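Long-range contacts in D-alanine--D-alanine ligase (Coxiella burnetii, PDB 3TQT), which joins two D-alanines into D-alanyl-D-alanine at the expense of ATP, a step of peptidoglycan biosynthesis: residues L183-V188 with D217-E222; G169-L174 with K200-F205; A300-F305 with V312-I317. One frame throughout, in Å; residues are numbered along the deposited sequence.

Interaction 1: L183-V188 with D217-E222; sequences LFVKAV and DRLMVE
F184 and E222 open an antiparallel ladder between strands 183-187 and 219-222, whose axes approach to 4.6 Å at 164°; they and K186 with M220 form hydrogen-bonded pairs, while V185 and V221 meet between them as a non-hydrogen-bonded pair. F184 N to E222 O is 2.7 Å and nearly straight. On the face of K186 and E222 the long, flexible lysine crosses to the acid, CD and CE passing close to E222 OE1, and bends at its last torsion (chi4 64°), bringing NZ within 3.0 Å of E222 OE1 in a salt bridge that meets the carboxylate from above its plane. E222 OE2 pairs with K145 of helix 141-150. Branched V185 and V221 fill the opposite face, joined by L183 CG, 3.8 Å from V221 CG1, and by L219 CD2, 3.8 Å from V185 CG1. V188 CG2 rests over one face of the R218 guanidinium, which D142 and E140 hold by salt bridges. Both strands lie in the region predicted to bind ATP, and the K186 and E222 face probably lines the nucleotide site. These are the middle strands of a four-stranded sheet, flanked by 159-161 and 196-199; helix 202-212 packs on V185, L219 and V221, and helix 141-150 on M220.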
loop_
_atom_site.group_PDB
_atom_site.type_symbol
_atom_site.label_atom_id
_atom_site.label_comp_id
_atom_site.label_asym_id
_atom_site.label_seq_id
_atom_site.Cartn_x
_atom_site.Cartn_y
_atom_site.Cartn_z
ATOM N N LEU A 183 21.813 11.740 -17.484
ATOM C CA LEU A 183 20.663 11.485 -16.625
ATOM C C LEU A 183 19.980 10.169 -16.981
ATOM O O LEU A 183 20.115 9.661 -18.095
ATOM C CB LEU A 183 19.629 12.595 -16.788
ATOM C CG LEU A 183 19.756 13.911 -16.025
ATOM C CD1 LEU A 183 21.153 14.192 -15.565
ATOM C CD2 LEU A 183 19.202 15.057 -16.860
ATOM N N PHE A 184 19.241 9.638 -16.020
ATOM C CA PHE A 184 18.332 8.534 -16.258
ATOM C C PHE A 184 16.900 9.029 -16.170
ATOM O O PHE A 184 16.536 9.741 -15.234
ATOM C CB PHE A 184 18.545 7.430 -15.219
ATOM C CG PHE A 184 19.790 6.649 -15.436
ATOM C CD1 PHE A 184 20.026 6.039 -16.656
ATOM C CD2 PHE A 184 20.739 6.534 -14.436
ATOM C CE1 PHE A 184 21.186 5.325 -16.877
ATOM C CE2 PHE A 184 21.906 5.809 -14.651
ATOM C CZ PHE A 184 22.126 5.210 -15.874
ATOM N N VAL A 185 16.087 8.642 -17.141
ATOM C CA VAL A 185 14.654 8.869 -17.037
ATOM C C VAL A 185 14.014 7.511 -16.803
ATOM O O VAL A 185 14.090 6.637 -17.660
ATOM C CB VAL A 185 14.093 9.547 -18.302
ATOM C CG1 VAL A 185 12.570 9.722 -18.200
ATOM C CG2 VAL A 185 14.787 10.897 -18.520
ATOM N N LYS A 186 13.405 7.349 -15.628
ATOM C CA LYS A 186 12.969 6.055 -15.108
ATOM C C LYS A 186 11.486 6.080 -14.740
ATOM O O LYS A 186 11.027 7.028 -14.116
ATOM C CB LYS A 186 13.693 5.761 -13.785
ATOM C CG LYS A 186 15.149 5.363 -13.850
ATOM C CD LYS A 186 15.599 4.977 -12.432
ATOM C CE LYS A 186 16.941 4.261 -12.406
ATOM N NZ LYS A 186 18.059 5.124 -12.891
ATOM N N ALA A 187 10.749 5.024 -15.070
ATOM C CA ALA A 187 9.431 4.860 -14.467
ATOM C C ALA A 187 9.615 4.765 -12.951
ATOM O O ALA A 187 10.579 4.149 -12.471
ATOM C CB ALA A 187 8.758 3.603 -14.998
ATOM N N VAL A 188 8.719 5.367 -12.188
ATOM C CA VAL A 188 8.829 5.268 -10.724
ATOM C C VAL A 188 8.605 3.845 -10.225
ATOM O O VAL A 188 9.187 3.428 -9.228
ATOM C CB VAL A 188 7.854 6.211 -9.972
ATOM C CG1 VAL A 188 8.181 7.674 -10.250
ATOM C CG2 VAL A 188 6.409 5.871 -10.325
ATOM N N ASP A 217 2.592 6.301 -14.860
ATOM C CA ASP A 217 1.963 7.614 -14.785
ATOM C C ASP A 217 2.797 8.589 -13.974
ATOM O O ASP A 217 2.384 9.709 -13.697
ATOM C CB ASP A 217 0.532 7.523 -14.237
ATOM C CG ASP A 217 0.467 6.919 -12.846
ATOM O OD1 ASP A 217 1.525 6.647 -12.243
ATOM O OD2 ASP A 217 -0.660 6.730 -12.343
ATOM N N ARG A 218 3.992 8.169 -13.602
ATOM C CA ARG A 218 4.893 9.082 -12.933
ATOM C C ARG A 218 6.299 8.601 -13.189
ATOM O O ARG A 218 6.548 7.404 -13.289
ATOM C CB ARG A 218 4.606 9.117 -11.434
ATOM C CG ARG A 218 5.126 10.353 -10.723
ATOM C CD ARG A 218 4.567 10.431 -9.280
ATOM N NE ARG A 218 5.197 9.451 -8.399
ATOM C CZ ARG A 218 4.579 8.399 -7.872
ATOM N NH1 ARG A 218 3.286 8.175 -8.122
ATOM N NH2 ARG A 218 5.253 7.576 -7.081
ATOM N N LEU A 219 7.223 9.529 -13.339
ATOM C CA LEU A 219 8.587 9.114 -13.574
ATOM C C LEU A 219 9.510 9.884 -12.662
ATOM O O LEU A 219 9.109 10.845 -12.003
ATOM C CB LEU A 219 8.973 9.313 -15.042
ATOM C CG LEU A 219 9.025 10.721 -15.624
ATOM C CD1 LEU A 219 10.281 11.468 -15.168
ATOM C CD2 LEU A 219 8.996 10.623 -17.151
ATOM N N MET A 220 10.756 9.447 -12.631
ATOM C CA MET A 220 11.763 10.149 -11.888
ATOM C C MET A 220 12.996 10.253 -12.753
ATOM O O MET A 220 13.338 9.336 -13.507
ATOM C CB MET A 220 12.076 9.422 -10.579
ATOM C CG MET A 220 12.522 7.981 -10.742
ATOM S SD MET A 220 12.231 7.067 -9.217
ATOM C CE MET A 220 13.247 8.006 -8.073
ATOM N N VAL A 221 13.648 11.395 -12.644
ATOM C CA VAL A 221 14.903 11.624 -13.322
ATOM C C VAL A 221 15.979 11.522 -12.261
ATOM O O VAL A 221 15.801 12.009 -11.134
ATOM C CB VAL A 221 14.916 13.015 -13.977
ATOM C CG1 VAL A 221 16.189 13.213 -14.813
ATOM C CG2 VAL A 221 13.663 13.206 -14.840
ATOM N N GLU A 222 17.082 10.874 -12.616
ATOM C CA GLU A 222 18.200 10.705 -11.698
ATOM C C GLU A 222 19.504 11.019 -12.391
ATOM O O GLU A 222 19.646 10.800 -13.593
ATOM C CB GLU A 222 18.244 9.268 -11.155
ATOM C CG GLU A 222 17.122 8.955 -10.169
ATOM C CD GLU A 222 17.100 7.486 -9.740
ATOM O OE1 GLU A 222 17.832 6.678 -10.338
ATOM O OE2 GLU A 222 16.344 7.146 -8.806
#

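Interaction 2: G169-L174 with K200-F205; sequences GVYQRL and KTETEF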
loop_
_atom_site.group_PDB
_atom_site.type_symbol
_atom_site.label_atom_id
_atom_site.label_comp_id
_atom_site.label_asym_id
_atom_site.label_seq_id
_atom_site.Cartn_x
_atom_site.Cartn_y
_atom_site.Cartn_z
ATOM N N GLY A 169 12.747 23.245 -19.397
ATOM C CA GLY A 169 13.509 23.830 -18.314
ATOM C C GLY A 169 13.951 22.812 -17.281
ATOM O O GLY A 169 14.878 23.062 -16.509
ATOM N N VAL A 170 13.292 21.659 -17.258
ATOM C CA VAL A 170 13.635 20.643 -16.261
ATOM C C VAL A 170 15.026 20.079 -16.485
ATOM O O VAL A 170 15.826 20.017 -15.556
ATOM C CB VAL A 170 12.612 19.499 -16.213
ATOM C CG1 VAL A 170 13.051 18.435 -15.191
ATOM C CG2 VAL A 170 11.248 20.052 -15.840
ATOM N N TYR A 171 15.302 19.660 -17.715
ATOM C CA TYR A 171 16.609 19.122 -18.061
ATOM C C TYR A 171 17.711 20.045 -17.577
ATOM O O TYR A 171 18.629 19.612 -16.878
ATOM C CB TYR A 171 16.726 18.926 -19.568
ATOM C CG TYR A 171 18.026 18.302 -20.005
ATOM C CD1 TYR A 171 18.332 16.993 -19.665
ATOM C CD2 TYR A 171 18.949 19.019 -20.778
ATOM C CE1 TYR A 171 19.521 16.410 -20.069
ATOM C CE2 TYR A 171 20.142 18.446 -21.183
ATOM C CZ TYR A 171 20.417 17.136 -20.824
ATOM O OH TYR A 171 21.590 16.539 -21.211
ATOM N N GLN A 172 17.607 21.322 -17.944
ATOM C CA GLN A 172 18.640 22.294 -17.620
ATOM C C GLN A 172 18.795 22.480 -16.125
ATOM O O GLN A 172 19.908 22.600 -15.618
ATOM C CB GLN A 172 18.346 23.655 -18.270
ATOM C CG GLN A 172 19.538 24.592 -18.188
ATOM C CD GLN A 172 20.772 23.953 -18.784
ATOM O OE1 GLN A 172 20.792 23.637 -19.966
ATOM N NE2 GLN A 172 21.786 23.710 -17.957
ATOM N N ARG A 173 17.669 22.511 -15.419
ATOM C CA ARG A 173 17.690 22.695 -13.978
ATOM C C ARG A 173 18.331 21.499 -13.301
ATOM O O ARG A 173 19.022 21.643 -12.302
ATOM C CB ARG A 173 16.285 22.921 -13.426
ATOM C CG ARG A 173 16.213 22.797 -11.912
ATOM C CD ARG A 173 14.901 23.337 -11.350
ATOM N NE ARG A 173 13.731 22.724 -11.973
ATOM C CZ ARG A 173 13.103 23.225 -13.033
ATOM N NH1 ARG A 173 13.535 24.347 -13.593
ATOM N NH2 ARG A 173 12.047 22.602 -13.535
ATOM N N LEU A 174 18.110 20.317 -13.858
ATOM C CA LEU A 174 18.700 19.113 -13.286
ATOM C C LEU A 174 20.186 19.043 -13.591
ATOM O O LEU A 174 20.982 18.667 -12.727
ATOM C CB LEU A 174 17.959 17.865 -13.772
ATOM C CG LEU A 174 16.509 17.815 -13.266
ATOM C CD1 LEU A 174 15.834 16.536 -13.680
ATOM C CD2 LEU A 174 16.466 17.957 -11.752
ATOM N N LYS A 200 21.526 12.010 -22.697
ATOM C CA LYS A 200 22.720 12.851 -22.736
ATOM C C LYS A 200 22.426 14.236 -23.318
ATOM O O LYS A 200 23.273 15.133 -23.260
ATOM C CB LYS A 200 23.817 12.158 -23.546
ATOM C CG LYS A 200 25.214 12.277 -22.947
ATOM C CD LYS A 200 26.271 11.759 -23.917
ATOM C CE LYS A 200 26.803 12.866 -24.830
ATOM N NZ LYS A 200 25.758 13.808 -25.345
ATOM N N THR A 201 21.234 14.413 -23.885
ATOM C CA THR A 201 20.862 15.705 -24.464
ATOM C C THR A 201 19.456 16.131 -24.059
ATOM O O THR A 201 18.671 15.314 -23.600
ATOM C CB THR A 201 20.908 15.685 -26.013
ATOM O OG1 THR A 201 19.878 14.818 -26.507
ATOM C CG2 THR A 201 22.253 15.219 -26.511
ATOM N N GLU A 202 19.143 17.411 -24.249
ATOM C CA GLU A 202 17.803 17.929 -23.974
ATOM C C GLU A 202 16.773 17.152 -24.769
ATOM O O GLU A 202 15.728 16.764 -24.249
ATOM C CB GLU A 202 17.699 19.402 -24.372
ATOM C CG GLU A 202 16.250 19.880 -24.550
ATOM C CD GLU A 202 15.561 20.115 -23.228
ATOM O OE1 GLU A 202 16.194 20.743 -22.356
ATOM O OE2 GLU A 202 14.397 19.673 -23.049
ATOM N N THR A 203 17.071 16.951 -26.047
ATOM C CA THR A 203 16.181 16.234 -26.949
ATOM C C THR A 203 15.959 14.804 -26.483
ATOM O O THR A 203 14.832 14.322 -26.465
ATOM C CB THR A 203 16.732 16.232 -28.393
ATOM O OG1 THR A 203 16.759 17.577 -28.889
ATOM C CG2 THR A 203 15.860 15.372 -29.305
ATOM N N GLU A 204 17.033 14.122 -26.108
ATOM C CA GLU A 204 16.906 12.765 -25.593
ATOM C C GLU A 204 16.050 12.781 -24.348
ATOM O O GLU A 204 15.227 11.883 -24.136
ATOM C CB GLU A 204 18.275 12.150 -25.297
ATOM C CG GLU A 204 18.995 11.683 -26.558
ATOM C CD GLU A 204 20.405 11.179 -26.291
ATOM O OE1 GLU A 204 20.688 10.719 -25.164
ATOM O OE2 GLU A 204 21.232 11.248 -27.219
ATOM N N PHE A 205 16.239 13.816 -23.532
ATOM C CA PHE A 205 15.512 13.926 -22.273
ATOM C C PHE A 205 14.016 13.934 -22.533
ATOM O O PHE A 205 13.272 13.110 -21.988
ATOM C CB PHE A 205 15.914 15.191 -21.515
ATOM C CG PHE A 205 15.065 15.464 -20.308
ATOM C CD1 PHE A 205 15.207 14.706 -19.155
ATOM C CD2 PHE A 205 14.128 16.482 -20.322
ATOM C CE1 PHE A 205 14.428 14.960 -18.051
ATOM C CE2 PHE A 205 13.344 16.740 -19.219
ATOM C CZ PHE A 205 13.499 15.976 -18.081
HETATM O O HOH W 1 13.775 20.120 -20.423
HETATM O O HOH W 2 15.821 22.287 -19.805
#
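Y171 and F205 both carry their rings trans to the backbone nitrogen, with chi1 at -177° for Y171 and 172° for F205, and each side chain leaves its helix toward the other, the two passing alongside in opposite directions. The ring planes meet obliquely, at 37°. Y171 CB sits over the F205 ring, 4.0 Å from its centroid, as a CH-pi contact, and F205 CB returns the approach at 3.5 Å from Y171 CD1. The start of helix 202-212 lies over one face of the tyrosine: E202 CA stands 3.8 Å from the Y171 ring centroid. A tyrosine suits this boundary because its ring packs in the interior while its hydroxyl reaches the backbone, where OH lies 3.0 Å from K200 O, at best a weak hydrogen bond. V170 CG1 adds an apolar touch, 3.8 Å from F205 CZ. E202 bends at its second torsion, turning its carboxylate back to the first turn of helix 170-177; there one water links OE2 to Y171 N and a second links OE1 to Q172 N. An acid suits this place: its oxygens take the waters' protons while the waters accept from those N-H groups. T201 is the N-cap of its helix, OG1 accepting from E204 N at 3.0 Å. Two helix N-termini thus meet on one side of a four-stranded antiparallel sheet, an alpha/beta packing that belongs to the ATP-grasp fold.

Interaction 3: A300-F305 with V312-I317; sequences ARVDFF and VLVNEI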
loop_
_atom_site.group_PDB
_atom_site.type_symbol
_atom_site.label_atom_id
_atom_site.label_comp_id
_atom_site.label_asym_id
_atom_site.label_seq_id
_atom_site.Cartn_x
_atom_site.Cartn_y
_atom_site.Cartn_z
ATOM N N ALA A 300 14.111 -7.556 2.606
ATOM C CA ALA A 300 14.280 -6.581 1.547
ATOM C C ALA A 300 15.692 -6.714 1.018
ATOM O O ALA A 300 16.621 -6.995 1.771
ATOM C CB ALA A 300 14.067 -5.179 2.071
ATOM N N ARG A 301 15.861 -6.495 -0.276
ATOM C CA ARG A 301 17.188 -6.242 -0.779
ATOM C C ARG A 301 17.337 -4.742 -0.977
ATOM O O ARG A 301 16.585 -4.138 -1.745
ATOM C CB ARG A 301 17.433 -6.965 -2.095
ATOM C CG ARG A 301 18.904 -7.100 -2.408
ATOM C CD ARG A 301 19.103 -7.653 -3.800
ATOM N NE ARG A 301 18.703 -6.666 -4.796
ATOM C CZ ARG A 301 17.934 -6.930 -5.843
ATOM N NH1 ARG A 301 17.471 -8.160 -6.033
ATOM N NH2 ARG A 301 17.636 -5.963 -6.703
ATOM N N VAL A 302 18.295 -4.145 -0.271
ATOM C CA VAL A 302 18.576 -2.721 -0.419
ATOM C C VAL A 302 19.720 -2.545 -1.390
ATOM O O VAL A 302 20.803 -3.119 -1.196
ATOM C CB VAL A 302 18.978 -2.079 0.914
ATOM C CG1 VAL A 302 19.096 -0.567 0.744
ATOM C CG2 VAL A 302 17.969 -2.429 1.998
ATOM N N ASP A 303 19.467 -1.768 -2.442
ATOM C CA ASP A 303 20.438 -1.541 -3.504
ATOM C C ASP A 303 21.021 -0.156 -3.341
ATOM O O ASP A 303 20.289 0.821 -3.182
ATOM C CB ASP A 303 19.791 -1.682 -4.880
ATOM C CG ASP A 303 19.239 -3.085 -5.128
ATOM O OD1 ASP A 303 19.521 -4.010 -4.329
ATOM O OD2 ASP A 303 18.518 -3.256 -6.129
ATOM N N PHE A 304 22.344 -0.098 -3.360
ATOM C CA PHE A 304 23.078 1.130 -3.129
ATOM C C PHE A 304 23.948 1.474 -4.323
ATOM O O PHE A 304 24.275 0.614 -5.148
ATOM C CB PHE A 304 24.065 0.938 -1.988
ATOM C CG PHE A 304 23.451 0.617 -0.662
ATOM C CD1 PHE A 304 23.308 1.596 0.299
ATOM C CD2 PHE A 304 23.100 -0.679 -0.344
ATOM C CE1 PHE A 304 22.777 1.291 1.533
ATOM C CE2 PHE A 304 22.568 -0.992 0.887
ATOM C CZ PHE A 304 22.412 -0.016 1.828
ATOM N N PHE A 305 24.362 2.735 -4.375
ATOM C CA PHE A 305 25.573 3.116 -5.098
ATOM C C PHE A 305 26.625 3.443 -4.050
ATOM O O PHE A 305 26.323 4.055 -3.022
ATOM C CB PHE A 305 25.326 4.325 -6.001
ATOM C CG PHE A 305 24.751 3.963 -7.333
ATOM C CD1 PHE A 305 25.579 3.641 -8.392
ATOM C CD2 PHE A 305 23.382 3.916 -7.520
ATOM C CE1 PHE A 305 25.049 3.295 -9.623
ATOM C CE2 PHE A 305 22.845 3.575 -8.746
ATOM C CZ PHE A 305 23.681 3.260 -9.797
ATOM N N VAL A 312 28.103 6.208 0.530
ATOM C CA VAL A 312 27.107 5.152 0.410
ATOM C C VAL A 312 25.713 5.748 0.242
ATOM O O VAL A 312 25.232 6.489 1.100
ATOM C CB VAL A 312 27.166 4.223 1.630
ATOM C CG1 VAL A 312 26.174 3.064 1.480
ATOM C CG2 VAL A 312 28.583 3.700 1.808
ATOM N N LEU A 313 25.075 5.408 -0.871
ATOM C CA LEU A 313 23.811 6.006 -1.270
ATOM C C LEU A 313 22.787 4.933 -1.587
ATOM O O LEU A 313 23.031 4.054 -2.422
ATOM C CB LEU A 313 24.005 6.863 -2.516
ATOM C CG LEU A 313 25.019 7.994 -2.398
ATOM C CD1 LEU A 313 25.207 8.685 -3.760
ATOM C CD2 LEU A 313 24.565 8.984 -1.317
ATOM N N VAL A 314 21.637 5.013 -0.933
ATOM C CA VAL A 314 20.575 4.074 -1.242
ATOM C C VAL A 314 19.985 4.470 -2.585
ATOM O O VAL A 314 19.729 5.646 -2.835
ATOM C CB VAL A 314 19.467 4.059 -0.166
ATOM C CG1 VAL A 314 18.354 3.128 -0.596
ATOM C CG2 VAL A 314 20.032 3.628 1.184
ATOM N N ASN A 315 19.793 3.494 -3.463
ATOM C CA ASN A 315 19.047 3.760 -4.686
ATOM C C ASN A 315 17.647 3.167 -4.668
ATOM O O ASN A 315 16.709 3.756 -5.203
ATOM C CB ASN A 315 19.779 3.229 -5.907
ATOM C CG ASN A 315 19.318 3.902 -7.188
ATOM O OD1 ASN A 315 19.096 5.120 -7.217
ATOM N ND2 ASN A 315 19.156 3.119 -8.248
ATOM N N GLU A 316 17.507 1.989 -4.067
ATOM C CA GLU A 316 16.251 1.264 -4.167
ATOM C C GLU A 316 16.135 0.234 -3.044
ATOM O O GLU A 316 17.139 -0.266 -2.548
ATOM C CB GLU A 316 16.150 0.568 -5.537
ATOM C CG GLU A 316 14.878 -0.237 -5.750
ATOM C CD GLU A 316 14.708 -0.711 -7.194
ATOM O OE1 GLU A 316 15.690 -0.674 -7.960
ATOM O OE2 GLU A 316 13.583 -1.114 -7.564
ATOM N N ILE A 317 14.901 -0.041 -2.632
ATOM C CA ILE A 317 14.609 -1.169 -1.734
ATOM C C ILE A 317 13.648 -2.105 -2.446
ATOM O O ILE A 317 12.572 -1.690 -2.864
ATOM C CB ILE A 317 13.956 -0.686 -0.417
ATOM C CG1 ILE A 317 14.840 0.399 0.215
ATOM C CG2 ILE A 317 13.722 -1.891 0.552
ATOM C CD1 ILE A 317 14.262 1.025 1.462
#
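D303 O is gripped by two backbone donors across the hairpin, N315 N at 2.7 Å and E316 N at 3.1 Å, the first in the carbonyl plane and the second tilted 21° from it. Two residues thus face one, a classic beta bulge, and the antiparallel register shifts by one between D303 and F304. D303 N returns a bond to E316 O, and F305 with L313 forms the next hydrogen-bonded pair. R301 holds the D303 carboxylate side-on, NE to OD1 at 2.8 Å and NH2 to OD2 at 2.9 Å, both through syn lone pairs and in the guanidinium plane, which fixes the rotation of the acid. D303 OD2 and E316 OE1, on predicted metal ligands, lie 4.2 Å apart, consistent with two acids that probably share a magnesium or manganese ion. F305 and N315 lie side by side on this face, the amide at the edge of the ring with N315 ND2 3.8 Å from F305 CE2 and the planes 76° apart. Helix 277-293 covers F304 and V314, where an apolar ring and branched chains fit: F304 CD1 meets V312 CG1 at 3.4 Å while CE1 reaches V314 CG2. A300 CB touches I317 CG2 at 3.6 Å. Strand 312-318 closes one side of a five-stranded antiparallel sheet; 298-306 has 228-236 as its other neighbour, and helix 141-150 packs on V314 and I317.

How the interactions relate
Interactions 1 and 2 build one layered unit: the strands of the first carry the helices of the second, with L183 packing on Y171 and V221 on both L174 and F205, and their segments alternate along the chain. Interaction 1 is buried and joined mainly by backbone bonds, whereas interaction 2, partly open, combines buried aromatic packing with waters at its helix ends. Interaction 3, also partly buried, belongs to a separate sheet, its centre about 17 Å from that of interaction 1 and about 25 Å from that of interaction 2. K145 meets both E222 and N315, whose side chains also touch where the sheets meet, and the acids of 300-305 and 312-317 mark the predicted metal site.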